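Local coordinates for ATP-dependent DNA helicase uvsW (PDB 1RIF), which couples ATP hydrolysis to 3'-5' translocation, unwinding DNA and driving branch migration in phage T4 recombination, repair and the reorganization of stalled replication forks, at residues Y152-P165 and W222-L236. The protein carries 1 engineered substitution. Numbering follows the deposited sequence.
With AU (gold ion), chain D.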
# COMPACT_ATOMS: atom_id res chain seq x y z
N TYR A 152 -0.48 -14.39 -0.88
CA TYR A 152 -1.85 -13.92 -1.07
C TYR A 152 -2.60 -14.82 -2.05
O TYR A 152 -3.75 -15.22 -1.80
CB TYR A 152 -1.86 -12.49 -1.60
CG TYR A 152 -3.26 -11.95 -1.74
CD1 TYR A 152 -3.92 -11.37 -0.66
CD2 TYR A 152 -3.96 -12.13 -2.93
CE1 TYR A 152 -5.25 -11.00 -0.75
CE2 TYR A 152 -5.29 -11.76 -3.03
CZ TYR A 152 -5.94 -11.20 -1.94
OH TYR A 152 -7.28 -10.89 -2.04
N LEU A 153 -1.96 -15.12 -3.17
CA LEU A 153 -2.54 -15.95 -4.21
C LEU A 153 -3.06 -17.27 -3.62
O LEU A 153 -4.18 -17.69 -3.90
CB LEU A 153 -1.47 -16.21 -5.29
CG LEU A 153 -1.72 -16.67 -6.73
CD1 LEU A 153 -1.62 -18.16 -6.81
CD2 LEU A 153 -3.06 -16.17 -7.24
N GLU A 154 -2.25 -17.90 -2.79
CA GLU A 154 -2.63 -19.17 -2.19
C GLU A 154 -3.70 -19.09 -1.10
O GLU A 154 -4.45 -20.05 -0.89
CB GLU A 154 -1.40 -19.86 -1.60
CG GLU A 154 -0.28 -20.08 -2.58
CD GLU A 154 0.81 -20.96 -2.00
OE1 GLU A 154 0.80 -21.18 -0.77
OE2 GLU A 154 1.68 -21.42 -2.77
N ASN A 155 -3.80 -17.96 -0.42
CA ASN A 155 -4.74 -17.81 0.68
C ASN A 155 -6.00 -16.97 0.47
O ASN A 155 -6.90 -17.00 1.32
CB ASN A 155 -3.98 -17.30 1.90
CG ASN A 155 -2.99 -18.32 2.42
OD1 ASN A 155 -3.37 -19.29 3.08
ND2 ASN A 155 -1.72 -18.12 2.12
N TYR A 156 -6.08 -16.22 -0.63
CA TYR A 156 -7.24 -15.37 -0.89
C TYR A 156 -7.66 -15.38 -2.36
O TYR A 156 -6.86 -15.70 -3.23
CB TYR A 156 -6.97 -13.93 -0.46
CG TYR A 156 -6.65 -13.79 1.01
CD1 TYR A 156 -5.38 -14.08 1.50
CD2 TYR A 156 -7.63 -13.37 1.91
CE1 TYR A 156 -5.08 -13.95 2.84
CE2 TYR A 156 -7.34 -13.24 3.26
CZ TYR A 156 -6.07 -13.53 3.71
OH TYR A 156 -5.77 -13.41 5.05
N GLU A 157 -8.91 -15.02 -2.61
CA GLU A 157 -9.44 -15.01 -3.96
C GLU A 157 -9.32 -13.74 -4.79
O GLU A 157 -9.51 -13.78 -6.01
CB GLU A 157 -10.91 -15.40 -3.94
CG GLU A 157 -11.18 -16.86 -3.70
CD GLU A 157 -12.60 -17.19 -4.05
OE1 GLU A 157 -13.50 -16.45 -3.60
OE2 GLU A 157 -12.82 -18.19 -4.77
N GLY A 158 -9.02 -12.61 -4.18
CA GLY A 158 -8.90 -11.40 -4.99
C GLY A 158 -7.73 -11.38 -5.96
O GLY A 158 -7.17 -12.41 -6.33
N LYS A 159 -7.36 -10.18 -6.39
CA LYS A 159 -6.24 -10.00 -7.30
C LYS A 159 -5.15 -9.20 -6.61
O LYS A 159 -5.37 -8.63 -5.53
CB LYS A 159 -6.68 -9.27 -8.57
CG LYS A 159 -7.44 -10.13 -9.54
CD LYS A 159 -7.70 -9.36 -10.82
CE LYS A 159 -8.36 -10.22 -11.87
NZ LYS A 159 -8.63 -9.41 -13.09
N ILE A 160 -3.98 -9.16 -7.24
CA ILE A 160 -2.83 -8.43 -6.72
C ILE A 160 -2.43 -7.34 -7.73
O ILE A 160 -2.24 -7.63 -8.92
CB ILE A 160 -1.61 -9.36 -6.47
CG1 ILE A 160 -2.01 -10.55 -5.58
CG2 ILE A 160 -0.49 -8.59 -5.80
CD1 ILE A 160 -1.99 -11.90 -6.30
N LEU A 161 -2.32 -6.10 -7.24
CA LEU A 161 -1.92 -4.96 -8.08
C LEU A 161 -0.51 -4.58 -7.68
O LEU A 161 -0.24 -4.33 -6.51
CB LEU A 161 -2.83 -3.75 -7.84
CG LEU A 161 -3.00 -2.65 -8.91
CD1 LEU A 161 -3.12 -1.32 -8.21
CD2 LEU A 161 -1.85 -2.60 -9.89
N ILE A 162 0.39 -4.54 -8.66
CA ILE A 162 1.77 -4.17 -8.41
C ILE A 162 2.05 -2.94 -9.27
O ILE A 162 1.90 -2.99 -10.48
CB ILE A 162 2.72 -5.32 -8.78
CG1 ILE A 162 2.27 -6.59 -8.07
CG2 ILE A 162 4.16 -4.97 -8.37
CD1 ILE A 162 3.06 -7.80 -8.45
N ILE A 163 2.44 -1.85 -8.63
CA ILE A 163 2.74 -0.59 -9.33
C ILE A 163 4.25 -0.38 -9.41
O ILE A 163 4.94 -0.39 -8.40
CB ILE A 163 2.07 0.62 -8.60
CG1 ILE A 163 0.56 0.37 -8.44
CG2 ILE A 163 2.31 1.93 -9.38
CD1 ILE A 163 -0.21 1.48 -7.70
N VAL A 164 4.77 -0.19 -10.62
CA VAL A 164 6.21 0.03 -10.79
C VAL A 164 6.44 1.40 -11.42
O VAL A 164 5.54 1.96 -12.04
CB VAL A 164 6.87 -1.10 -11.66
CG1 VAL A 164 6.73 -2.44 -10.96
CG2 VAL A 164 6.28 -1.12 -13.06
N PRO A 165 7.65 1.96 -11.25
CA PRO A 165 7.95 3.27 -11.82
C PRO A 165 7.91 3.46 -13.34
O PRO A 165 7.60 4.56 -13.81
CB PRO A 165 9.32 3.62 -11.21
CG PRO A 165 9.91 2.29 -10.89
CD PRO A 165 8.75 1.49 -10.39
N TRP A 222 -12.74 -0.14 -10.56
CA TRP A 222 -11.74 -1.09 -11.03
C TRP A 222 -10.85 -1.61 -9.89
O TRP A 222 -10.36 -2.74 -9.93
CB TRP A 222 -10.86 -0.45 -12.10
CG TRP A 222 -9.80 -1.35 -12.67
CD1 TRP A 222 -9.97 -2.33 -13.60
CD2 TRP A 222 -8.39 -1.32 -12.37
NE1 TRP A 222 -8.76 -2.90 -13.92
CE2 TRP A 222 -7.77 -2.30 -13.18
CE3 TRP A 222 -7.59 -0.56 -11.51
CZ2 TRP A 222 -6.38 -2.54 -13.15
CZ3 TRP A 222 -6.20 -0.80 -11.48
CH2 TRP A 222 -5.62 -1.78 -12.30
N PHE A 223 -10.65 -0.77 -8.87
CA PHE A 223 -9.79 -1.13 -7.75
C PHE A 223 -10.42 -2.05 -6.71
O PHE A 223 -9.71 -2.55 -5.82
CB PHE A 223 -9.28 0.14 -7.05
CG PHE A 223 -8.45 1.02 -7.94
CD1 PHE A 223 -9.05 1.94 -8.80
CD2 PHE A 223 -7.06 0.91 -7.94
CE1 PHE A 223 -8.28 2.73 -9.66
CE2 PHE A 223 -6.28 1.69 -8.80
CZ PHE A 223 -6.89 2.60 -9.66
N SER A 224 -11.72 -2.31 -6.80
CA SER A 224 -12.40 -3.17 -5.83
C SER A 224 -11.95 -4.63 -5.91
O SER A 224 -12.05 -5.37 -4.93
CB SER A 224 -13.91 -3.10 -6.01
OG SER A 224 -14.38 -1.76 -5.89
N GLN A 225 -11.44 -5.03 -7.07
CA GLN A 225 -10.99 -6.40 -7.31
C GLN A 225 -9.68 -6.77 -6.65
O GLN A 225 -9.33 -7.95 -6.62
CB GLN A 225 -10.87 -6.65 -8.81
CG GLN A 225 -9.95 -5.67 -9.52
CD GLN A 225 -9.94 -5.89 -11.02
OE1 GLN A 225 -9.78 -4.94 -11.80
NE2 GLN A 225 -10.11 -7.13 -11.44
N PHE A 226 -8.96 -5.80 -6.09
CA PHE A 226 -7.68 -6.10 -5.48
C PHE A 226 -7.67 -6.35 -3.98
O PHE A 226 -8.25 -5.59 -3.21
CB PHE A 226 -6.67 -5.01 -5.84
CG PHE A 226 -6.45 -4.87 -7.31
CD1 PHE A 226 -7.07 -3.85 -8.04
CD2 PHE A 226 -5.67 -5.80 -8.00
CE1 PHE A 226 -6.92 -3.78 -9.42
CE2 PHE A 226 -5.52 -5.74 -9.38
CZ PHE A 226 -6.15 -4.72 -10.10
N GLY A 227 -7.00 -7.44 -3.58
CA GLY A 227 -6.90 -7.78 -2.18
C GLY A 227 -5.53 -7.38 -1.64
O GLY A 227 -5.34 -7.19 -0.43
N MET A 228 -4.57 -7.25 -2.55
CA MET A 228 -3.22 -6.86 -2.19
C MET A 228 -2.68 -5.91 -3.25
O MET A 228 -2.97 -6.06 -4.43
CB MET A 228 -2.31 -8.08 -2.10
CG MET A 228 -0.85 -7.75 -1.79
SD MET A 228 0.24 -9.20 -1.76
CE MET A 228 -0.13 -9.87 -0.12
N MET A 229 -1.91 -4.92 -2.82
CA MET A 229 -1.32 -3.93 -3.72
C MET A 229 0.08 -3.58 -3.21
O MET A 229 0.31 -3.44 -2.01
CB MET A 229 -2.20 -2.66 -3.77
CG MET A 229 -1.67 -1.51 -4.63
SD MET A 229 -0.42 -0.43 -3.84
CE MET A 229 -1.42 0.47 -2.67
N MET A 230 1.01 -3.47 -4.15
CA MET A 230 2.39 -3.13 -3.86
C MET A 230 2.88 -2.04 -4.80
O MET A 230 2.53 -2.01 -5.99
CB MET A 230 3.30 -4.35 -4.05
CG MET A 230 3.03 -5.53 -3.15
SD MET A 230 3.86 -6.97 -3.83
CE MET A 230 2.50 -8.09 -4.04
N ASN A 231 3.71 -1.15 -4.28
CA ASN A 231 4.30 -0.08 -5.08
C ASN A 231 5.80 -0.04 -4.79
O ASN A 231 6.23 0.38 -3.71
CB ASN A 231 3.65 1.27 -4.74
CG ASN A 231 4.26 2.43 -5.54
OD1 ASN A 231 4.81 2.25 -6.63
ND2 ASN A 231 4.14 3.63 -4.99
N ASP A 232 6.60 -0.52 -5.74
CA ASP A 232 8.04 -0.52 -5.60
C ASP A 232 8.52 0.90 -5.91
O ASP A 232 8.17 1.45 -6.95
CB ASP A 232 8.67 -1.54 -6.56
CG ASP A 232 10.15 -1.76 -6.31
OD1 ASP A 232 10.54 -2.01 -5.15
OD2 ASP A 232 10.93 -1.68 -7.28
N GLU A 233 9.30 1.48 -5.00
CA GLU A 233 9.81 2.86 -5.12
C GLU A 233 8.65 3.79 -4.83
O GLU A 233 8.39 4.73 -5.56
CB GLU A 233 10.35 3.15 -6.52
CG GLU A 233 11.53 2.32 -6.92
CD GLU A 233 12.75 2.60 -6.07
OE1 GLU A 233 12.68 2.44 -4.84
OE2 GLU A 233 13.79 2.99 -6.64
N CYS A 234 7.94 3.51 -3.74
CA CYS A 234 6.77 4.32 -3.39
C CYS A 234 7.10 5.77 -3.10
O CYS A 234 6.20 6.61 -3.03
CB CYS A 234 6.02 3.68 -2.20
SG CYS A 234 7.04 3.10 -0.80
N HIS A 235 8.38 6.09 -2.93
CA HIS A 235 8.78 7.46 -2.65
C HIS A 235 8.66 8.32 -3.91
O HIS A 235 8.69 9.55 -3.85
CB HIS A 235 10.22 7.50 -2.07
CG HIS A 235 11.27 6.95 -2.98
ND1 HIS A 235 12.05 7.74 -3.80
CD2 HIS A 235 11.66 5.68 -3.22
CE1 HIS A 235 12.87 6.99 -4.50
NE2 HIS A 235 12.65 5.73 -4.17
N LEU A 236 8.49 7.67 -5.05
CA LEU A 236 8.34 8.37 -6.31
C LEU A 236 6.87 8.67 -6.59
O LEU A 236 6.53 9.40 -7.52
CB LEU A 236 8.94 7.54 -7.44
CG LEU A 236 10.43 7.23 -7.28
CD1 LEU A 236 10.86 6.22 -8.32
CD2 LEU A 236 11.24 8.51 -7.38
AU AU D . 7.48 5.33 0.31
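Strands 159-163 and 228-232 run parallel, their axes 4.6 Å apart with 11° between their N-to-C directions, joined by alternating backbone bonds such as Leu161 N to Met228 O and Met230 N to Leu161 O. At their start a beta bulge shifts the register by one residue: Lys159 O receives Gly227 N at 2.8 Å and, weakly, Met228 N. Glycine suits position 227 because Tyr152 OH lies 3.1 Å from its CA, where a side chain would collide. The Tyr152 ring, swung away from its own backbone N (chi1 -177°), is sandwiched between Tyr156 CB and Met228 CB; the latter makes a CH-pi contact 4.2 Å from the centroid. Met228 then bends at its thioether, bringing CE to 3.5 Å from Tyr152 CB. Flexible methionines fill this helix-covered face, Met230 CE reaching Ile160 CG2 at 3.5 Å, while beta-branched Ile160 and Ile162 favour the extended chain.

These are central neighbours in the parallel sheet of the RecA-like ATP-binding domain held by this N-terminal piece of the helicase; the predicted DEAH box, here Asp232-Glu233-Cys234-His235, begins at the last residue of strand 228-232. There Asp232 and Glu233 both form salt bridges with Arg141, an engineered residue in the predicted ATP-binding loop, and Cys234 SG binds a gold ion at 2.5 Å.

On the other face, Leu161 CB sits over the Phe226 ring, 3.7 Å from its centroid, with Gln225 CG against the ring's opposite side. Leu161 CD1 lies alongside Met229 CG. Lys159 stretches past Gln225 with its chain extended; its CB lies near Phe226 CD2, and NZ donates a hydrogen bond to Asn203 O.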